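Local coordinates for protein UDP-N-acetylglucosamine 4,6-dehydratase (Vibrio fischeri, PDB 3PVZ) that binds NAD and probably acts as a lyase that dehydrates UDP-N-acetylglucosamine, at residues Ser196-Phe200 against Leu243-Cys248. Residues are numbered along the deposited sequence; the frame is centred on the assembly and turned at random.
Sequences STARF and LCLMSC. With NAD (nicotinamide-adenine-dinucleotide), chain E.
Phe200 lies between the nicotinamide of NAD and Leu243 and Cys244 of helix 237-250. Its CB rests on the cofactor ring, 3.7 Å from C5N of NAD. CG lies anti to the carbonyl carbon (chi1 -56°), a setting that swings the ring back toward the helix although the CB bond itself runs beside it. CD2 stays loosely near C6N of NAD, and on the other flank CD1 meets Leu243 CD2 at 3.8 Å, the two side chains passing alongside, each heading the other way. At the far end CZ comes 3.5 Å from Cys244 SG, which lies at the ring edge, 84° off the normal, in a sulfur-aromatic contact. Ile47, an NAD-binding residue of helix 46-56, touches both Phe200 and Cys244. This is the Rossmann-type fold of the family: strand 194-198 of the central sheet is covered by helix 237-250, and the segments 196-198 and 243-248 run nearly antiparallel at 160°, with axes 7.7 Å apart. Ala198 CB packs 4.1 Å from Leu243 CG. Beyond it the contact turns polar. Ser247 OG, turned anti to its own N and so sent to the strand, donates to Thr197 O at 2.8 Å from above the carbonyl plane, and lies equally close, 2.8 Å, to Ser196 OG. Ser196 OG also lies near Ser247 O, at most a weak bond, and Lys159 NZ bonds to that carbonyl and, weakly, to Ser196 OG.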
loop_
_atom_site.group_PDB
_atom_site.type_symbol
_atom_site.label_atom_id
_atom_site.label_comp_id
_atom_site.label_asym_id
_atom_site.label_seq_id
_atom_site.Cartn_x
_atom_site.Cartn_y
_atom_site.Cartn_z
ATOM N N SER A 196 0.767 -24.830 -4.144
ATOM C CA SER A 196 -0.641 -24.856 -4.518
ATOM C C SER A 196 -1.182 -23.435 -4.563
ATOM O O SER A 196 -0.622 -22.563 -3.903
ATOM C CB SER A 196 -1.452 -25.741 -3.560
ATOM O OG SER A 196 -1.742 -25.124 -2.311
ATOM N N THR A 197 -2.265 -23.201 -5.318
ATOM C CA THR A 197 -2.818 -21.854 -5.428
ATOM C C THR A 197 -4.333 -21.830 -5.201
ATOM O O THR A 197 -4.943 -22.837 -4.857
ATOM C CB THR A 197 -2.498 -21.217 -6.802
ATOM O OG1 THR A 197 -3.213 -21.909 -7.811
ATOM C CG2 THR A 197 -1.004 -21.288 -7.167
ATOM N N ALA A 198 -4.909 -20.636 -5.317
ATOM C CA ALA A 198 -6.325 -20.444 -5.371
ATOM C C ALA A 198 -6.708 -19.494 -6.492
ATOM O O ALA A 198 -5.955 -18.624 -6.863
ATOM C CB ALA A 198 -6.819 -19.948 -4.093
ATOM N N ARG A 199 -7.908 -19.669 -7.015
ATOM C CA ARG A 199 -8.486 -18.728 -7.961
ATOM C C ARG A 199 -9.779 -18.192 -7.351
ATOM O O ARG A 199 -10.666 -18.971 -6.944
ATOM C CB ARG A 199 -8.734 -19.450 -9.248
ATOM C CG ARG A 199 -9.438 -18.600 -10.295
ATOM C CD ARG A 199 -9.427 -19.357 -11.624
ATOM N NE ARG A 199 -8.087 -19.332 -12.259
ATOM C CZ ARG A 199 -7.548 -20.343 -12.940
ATOM N NH1 ARG A 199 -6.343 -20.213 -13.476
ATOM N NH2 ARG A 199 -8.207 -21.479 -13.088
ATOM N N PHE A 200 -9.870 -16.875 -7.249
ATOM C CA PHE A 200 -10.966 -16.229 -6.514
ATOM C C PHE A 200 -11.982 -15.521 -7.422
ATOM O O PHE A 200 -11.633 -15.063 -8.493
ATOM C CB PHE A 200 -10.439 -15.161 -5.552
ATOM C CG PHE A 200 -9.422 -15.648 -4.548
ATOM C CD1 PHE A 200 -9.802 -16.100 -3.308
ATOM C CD2 PHE A 200 -8.073 -15.550 -4.820
ATOM C CE1 PHE A 200 -8.850 -16.465 -2.359
ATOM C CE2 PHE A 200 -7.139 -15.952 -3.886
ATOM C CZ PHE A 200 -7.539 -16.431 -2.665
ATOM N N LEU A 243 -10.550 -20.272 1.812
ATOM C CA LEU A 243 -10.060 -20.895 0.616
ATOM C C LEU A 243 -8.526 -20.920 0.563
ATOM O O LEU A 243 -7.980 -21.949 0.248
ATOM C CB LEU A 243 -10.620 -20.165 -0.613
ATOM C CG LEU A 243 -10.255 -20.701 -1.985
ATOM C CD1 LEU A 243 -10.895 -22.033 -2.181
ATOM C CD2 LEU A 243 -10.791 -19.743 -3.075
ATOM N N CYS A 244 -7.853 -19.794 0.862
ATOM C CA CYS A 244 -6.377 -19.796 1.025
ATOM C C CYS A 244 -5.860 -20.909 1.959
ATOM O O CYS A 244 -4.908 -21.597 1.631
ATOM C CB CYS A 244 -5.887 -18.453 1.583
ATOM S SG CYS A 244 -6.025 -17.105 0.399
ATOM N N LEU A 245 -6.481 -21.047 3.128
ATOM C CA LEU A 245 -6.000 -21.956 4.157
ATOM C C LEU A 245 -6.218 -23.418 3.728
ATOM O O LEU A 245 -5.390 -24.264 4.017
ATOM C CB LEU A 245 -6.702 -21.722 5.482
ATOM C CG LEU A 245 -6.287 -22.573 6.722
ATOM C CD1 LEU A 245 -4.896 -22.355 7.151
ATOM C CD2 LEU A 245 -7.191 -22.285 7.904
HETATM N N MSE A 246 -7.343 -23.691 3.069
HETATM C CA MSE A 246 -7.650 -25.037 2.595
HETATM C C MSE A 246 -6.664 -25.443 1.517
HETATM O O MSE A 246 -6.148 -26.540 1.551
HETATM C CB MSE A 246 -9.071 -25.120 2.048
HETATM C CG MSE A 246 -10.172 -25.025 3.067
HETATM SE SE MSE A 246 -10.226 -26.486 4.301
HETATM C CE MSE A 246 -10.512 -27.943 3.052
ATOM N N SER A 247 -6.374 -24.535 0.585
ATOM C CA SER A 247 -5.417 -24.846 -0.453
ATOM C C SER A 247 -4.058 -25.007 0.206
ATOM O O SER A 247 -3.351 -25.967 -0.046
ATOM C CB SER A 247 -5.376 -23.776 -1.519
ATOM O OG SER A 247 -4.361 -24.053 -2.454
ATOM N N CYS A 248 -3.725 -24.081 1.090
ATOM C CA CYS A 248 -2.476 -24.184 1.877
ATOM C C CYS A 248 -2.235 -25.527 2.563
ATOM O O CYS A 248 -1.179 -26.127 2.393
ATOM C CB CYS A 248 -2.372 -23.089 2.962
ATOM S SG CYS A 248 -0.705 -23.051 3.646
HETATM P PA NAD E . -4.454 -6.128 -1.824
HETATM O O1A NAD E . -4.077 -4.897 -2.582
HETATM O O2A NAD E . -5.463 -5.796 -0.767
HETATM O O5B NAD E . -3.266 -6.624 -0.890
HETATM C C5B NAD E . -1.998 -6.842 -1.546
HETATM C C4B NAD E . -0.993 -6.698 -0.397
HETATM O O4B NAD E . 0.339 -6.909 -0.818
HETATM C C3B NAD E . -1.071 -5.258 0.205
HETATM O O3B NAD E . -1.267 -5.296 1.604
HETATM C C2B NAD E . 0.300 -4.658 -0.184
HETATM O O2B NAD E . 0.751 -3.614 0.670
HETATM C C1B NAD E . 1.130 -5.962 -0.149
HETATM N N9A NAD E . 2.368 -5.810 -0.900
HETATM C C8A NAD E . 2.501 -5.419 -2.175
HETATM N N7A NAD E . 3.747 -5.336 -2.510
HETATM C C5A NAD E . 4.475 -5.776 -1.439
HETATM C C6A NAD E . 5.835 -5.914 -1.175
HETATM N N6A NAD E . 6.706 -5.647 -2.202
HETATM N N1A NAD E . 6.245 -6.340 0.016
HETATM C C2A NAD E . 5.372 -6.604 0.981
HETATM N N3A NAD E . 4.085 -6.461 0.781
HETATM C C4A NAD E . 3.611 -6.062 -0.392
HETATM O O3 NAD E . -4.927 -7.260 -2.867
HETATM P PN NAD E . -5.938 -8.432 -2.361
HETATM O O1N NAD E . -7.371 -8.060 -2.702
HETATM O O2N NAD E . -5.818 -8.947 -0.986
HETATM O O5D NAD E . -5.604 -9.561 -3.520
HETATM C C5D NAD E . -4.411 -10.272 -3.224
HETATM C C4D NAD E . -4.130 -11.268 -4.356
HETATM O O4D NAD E . -5.366 -11.945 -4.750
HETATM C C3D NAD E . -3.651 -10.512 -5.615
HETATM O O3D NAD E . -2.790 -11.311 -6.458
HETATM C C2D NAD E . -4.959 -10.316 -6.414
HETATM O O2D NAD E . -4.726 -10.144 -7.820
HETATM C C1D NAD E . -5.673 -11.640 -6.139
HETATM N N1N NAD E . -7.121 -11.559 -6.383
HETATM C C2N NAD E . -7.842 -10.693 -5.660
HETATM C C3N NAD E . -9.206 -10.587 -5.836
HETATM C C7N NAD E . -10.012 -9.621 -5.071
HETATM O O7N NAD E . -11.204 -9.551 -5.361
HETATM N N7N NAD E . -9.492 -8.822 -4.127
HETATM C C4N NAD E . -9.846 -11.410 -6.796
HETATM C C5N NAD E . -9.068 -12.304 -7.512
HETATM C C6N NAD E . -7.690 -12.354 -7.294
#